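Local coordinates for protein tryptophanyl-tRNA synthetase (Aeropyrum pernix, PDB 3A04) that attaches L-tryptophan to its cognate tRNA at the expense of ATP, releasing AMP and diphosphate, at residues F159-L164 against G234-E239. Sequence-based numbering, arbitrary orientation.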
ATOM      1  N   PHE A 159       5.074  -4.984  -3.437  1.00 23.14           N
ATOM      2  CA  PHE A 159       3.962  -4.129  -3.121  1.00 22.88           C
ATOM      3  C   PHE A 159       2.615  -4.832  -3.394  1.00 24.68           C
ATOM      4  O   PHE A 159       1.669  -4.586  -2.720  1.00 26.33           O
ATOM      5  CB  PHE A 159       3.847  -2.662  -3.781  0.50  6.50           C
ATOM      6  CG  PHE A 159       2.908  -1.734  -3.009  0.50 19.89           C
ATOM      7  CD1 PHE A 159       3.268  -1.175  -1.806  0.50 28.61           C
ATOM      8  CD2 PHE A 159       1.652  -1.410  -3.493  0.50 27.48           C
ATOM      9  CE1 PHE A 159       2.399  -0.369  -1.136  0.50 24.13           C
ATOM     10  CE2 PHE A 159       0.820  -0.577  -2.781  0.50 37.04           C
ATOM     11  CZ  PHE A 159       1.208  -0.096  -1.626  0.50 16.46           C
ATOM     12  N   ARG A 160       2.560  -5.690  -4.384  1.00 23.98           N
ATOM     13  CA  ARG A 160       1.307  -6.438  -4.595  1.00 25.14           C
ATOM     14  C   ARG A 160       0.934  -7.255  -3.351  1.00 26.72           C
ATOM     15  O   ARG A 160      -0.246  -7.404  -3.013  1.00 26.93           O
ATOM     16  CB  ARG A 160       1.469  -7.377  -5.784  1.00 25.46           C
ATOM     17  CG  ARG A 160       0.114  -8.014  -6.193  1.00 26.26           C
ATOM     18  CD  ARG A 160       0.281  -8.885  -7.471  1.00 23.34           C
ATOM     19  NE  ARG A 160       0.899  -8.204  -8.575  1.00 23.33           N
ATOM     20  CZ  ARG A 160       1.806  -8.747  -9.378  1.00 27.88           C
ATOM     21  NH1 ARG A 160       2.213  -9.989  -9.183  1.00 32.41           N
ATOM     22  NH2 ARG A 160       2.284  -8.045 -10.384  1.00 26.10           N
ATOM     23  N   LEU A 161       1.922  -7.778  -2.600  1.00 24.56           N
ATOM     24  CA  LEU A 161       1.497  -8.490  -1.426  1.00 26.11           C
ATOM     25  C   LEU A 161       0.792  -7.586  -0.450  1.00 25.77           C
ATOM     26  O   LEU A 161      -0.101  -8.042   0.266  1.00 24.52           O
ATOM     27  CB  LEU A 161       2.747  -9.122  -0.661  1.00 25.41           C
ATOM     28  CG  LEU A 161       3.460 -10.276  -1.410  1.00 27.09           C
ATOM     29  CD1 LEU A 161       4.776 -10.597  -0.653  1.00 30.11           C
ATOM     30  CD2 LEU A 161       2.496 -11.483  -1.410  1.00 26.39           C
ATOM     31  N   ILE A 162       1.332  -6.363  -0.307  1.00 24.39           N
ATOM     32  CA  ILE A 162       0.771  -5.426   0.622  1.00 25.71           C
ATOM     33  C   ILE A 162      -0.669  -5.151   0.202  1.00 26.83           C
ATOM     34  O   ILE A 162      -1.586  -5.133   1.060  1.00 26.83           O
ATOM     35  CB  ILE A 162       1.581  -4.088   0.649  1.00 25.26           C
ATOM     36  CG1 ILE A 162       3.048  -4.348   1.141  1.00 26.07           C
ATOM     37  CG2 ILE A 162       0.875  -3.055   1.571  1.00 26.02           C
ATOM     38  CD1 ILE A 162       3.977  -3.098   0.922  1.00 25.67           C
ATOM     39  N   GLN A 163      -0.877  -4.953  -1.094  1.00 24.19           N
ATOM     40  CA  GLN A 163      -2.263  -4.719  -1.576  1.00 26.00           C
ATOM     41  C   GLN A 163      -3.217  -5.910  -1.318  1.00 27.66           C
ATOM     42  O   GLN A 163      -4.345  -5.734  -0.863  1.00 28.49           O
ATOM     43  CB  GLN A 163      -2.263  -4.447  -3.049  1.00 26.44           C
ATOM     44  CG  GLN A 163      -1.533  -3.179  -3.469  1.00 26.23           C
ATOM     45  CD  GLN A 163      -1.404  -3.076  -5.004  1.00 27.59           C
ATOM     46  OE1 GLN A 163      -0.657  -3.850  -5.644  1.00 30.39           O
ATOM     47  NE2 GLN A 163      -2.116  -2.104  -5.596  1.00 27.39           N
ATOM     48  N   LEU A 164      -2.726  -7.109  -1.510  1.00 27.54           N
ATOM     49  CA  LEU A 164      -3.566  -8.287  -1.321  1.00 28.61           C
ATOM     50  C   LEU A 164      -3.707  -8.599   0.162  1.00 29.26           C
ATOM     51  O   LEU A 164      -4.773  -9.041   0.551  1.00 30.49           O
ATOM     52  CB  LEU A 164      -2.996  -9.484  -2.064  1.00 26.48           C
ATOM     53  CG  LEU A 164      -2.895  -9.239  -3.604  1.00 31.40           C
ATOM     54  CD1 LEU A 164      -2.397 -10.557  -4.258  1.00 34.77           C
ATOM     55  CD2 LEU A 164      -4.186  -8.816  -4.263  1.00 30.85           C
ATOM     56  N   GLY A 234      -3.870 -20.331  -2.123  1.00 34.47           N
ATOM     57  CA  GLY A 234      -4.746 -20.195  -3.275  1.00 36.66           C
ATOM     58  C   GLY A 234      -4.448 -18.957  -4.128  1.00 37.85           C
ATOM     59  O   GLY A 234      -4.885 -18.841  -5.292  1.00 38.70           O
ATOM     60  N   VAL A 235      -3.735 -18.000  -3.545  1.00 35.35           N
ATOM     61  CA  VAL A 235      -3.386 -16.779  -4.227  1.00 35.33           C
ATOM     62  C   VAL A 235      -1.910 -16.742  -4.447  1.00 35.00           C
ATOM     63  O   VAL A 235      -1.462 -16.598  -5.573  1.00 34.60           O
ATOM     64  CB  VAL A 235      -3.827 -15.598  -3.342  1.00 37.38           C
ATOM     65  CG1 VAL A 235      -3.644 -14.322  -4.042  1.00 36.16           C
ATOM     66  CG2 VAL A 235      -5.243 -15.802  -2.975  1.00 35.56           C
ATOM     67  N   VAL A 236      -1.145 -16.949  -3.375  1.00 35.03           N
ATOM     68  CA  VAL A 236       0.256 -17.150  -3.572  1.00 35.97           C
ATOM     69  C   VAL A 236       0.677 -18.020  -2.354  1.00 34.61           C
ATOM     70  O   VAL A 236       0.243 -17.820  -1.197  1.00 33.94           O
ATOM     71  CB  VAL A 236       1.043 -15.757  -3.667  1.00 38.64           C
ATOM     72  CG1 VAL A 236       1.013 -15.101  -2.393  1.00 38.54           C
ATOM     73  CG2 VAL A 236       2.528 -15.989  -3.980  1.00 39.89           C
ATOM     74  N   GLU A 237       1.498 -19.018  -2.633  1.00 32.80           N
ATOM     75  CA  GLU A 237       1.797 -20.031  -1.621  1.00 35.21           C
ATOM     76  C   GLU A 237       3.016 -19.531  -0.775  1.00 35.12           C
ATOM     77  O   GLU A 237       4.133 -19.321  -1.308  1.00 34.70           O
ATOM     78  CB  GLU A 237       2.128 -21.373  -2.344  1.00 36.36           C
ATOM     79  CG  GLU A 237       0.880 -21.989  -3.131  1.00 40.26           C
ATOM     80  CD  GLU A 237      -0.475 -21.829  -2.391  1.00 43.59           C
ATOM     81  OE1 GLU A 237      -0.670 -22.451  -1.331  1.00 46.44           O
ATOM     82  OE2 GLU A 237      -1.370 -21.067  -2.874  1.00 47.16           O
ATOM     83  N   LEU A 238       2.769 -19.306   0.495  1.00 32.13           N
ATOM     84  CA  LEU A 238       3.765 -18.737   1.423  1.00 32.61           C
ATOM     85  C   LEU A 238       3.894 -19.650   2.600  1.00 33.22           C
ATOM     86  O   LEU A 238       2.919 -20.204   3.085  1.00 35.37           O
ATOM     87  CB  LEU A 238       3.325 -17.351   1.892  1.00 30.73           C
ATOM     88  CG  LEU A 238       3.160 -16.305   0.770  1.00 32.77           C
ATOM     89  CD1 LEU A 238       2.396 -15.042   1.247  1.00 31.05           C
ATOM     90  CD2 LEU A 238       4.539 -15.936   0.102  1.00 29.48           C
ATOM     91  N   GLU A 239       5.118 -19.808   3.073  1.00 33.88           N
ATOM     92  CA  GLU A 239       5.368 -20.519   4.304  1.00 31.25           C
ATOM     93  C   GLU A 239       5.338 -19.537   5.507  1.00 31.98           C
ATOM     94  O   GLU A 239       5.761 -18.315   5.428  1.00 29.53           O
ATOM     95  CB  GLU A 239       6.706 -21.314   4.192  1.00 31.34           C
ATOM     96  CG  GLU A 239       7.179 -21.932   5.619  1.00 37.92           C
ATOM     97  CD  GLU A 239       8.292 -23.028   5.583  1.00 48.07           C
ATOM     98  OE1 GLU A 239       7.957 -24.083   4.987  1.00 51.07           O
ATOM     99  OE2 GLU A 239       9.469 -22.869   6.179  1.00 46.98           O
TER
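L161 and L164, one turn apart on helix 156-165, reach out to three branched residues of the loop 234-239, and methyl groups alone make the contact. CD2 of L161 comes to 4.0 Å from CG1 of V236, the two side chains crossing at about a right angle. V236 carries that methyl between its backbone N and carbonyl carbon (chi1 68°). The same CD2 of L161 lies less closely against L238, 4.4 Å from its CD1. L201 closes in on both L161 and V236, and H198 also touches L161, making this the more tightly packed part. The CA atoms of L161 and V236 stand 9.0 Å apart, a gap filled jointly by the longer leucine and the short beta-branched valine, which holds its methyls close to the loop backbone. The loop follows helix 219-231 and leads into strand 242-246 of the central sheet, so the contact ties an outlying helix of the class I Rossmann-type catalytic domain to a connection entering that sheet. At the dimer interface, R160 NE and Q163 NE2 give hydrogen bonds to the backbone oxygens of T152 and Q151 of the second subunit, respectively, whereas the end of L161 reaches the loop. The V235 end is simpler: its CG1, anti to the backbone N (chi1 -173°), meets one methyl, CD1 of L164, at 4.0 Å. Beyond it the loop is exposed at G234 and E237: glycine accepts the positive phi of 97°, and the carboxylate of E237 folds back, its OE2 accepting a hydrogen bond from N of G234 (2.7 Å) through the syn lone pair.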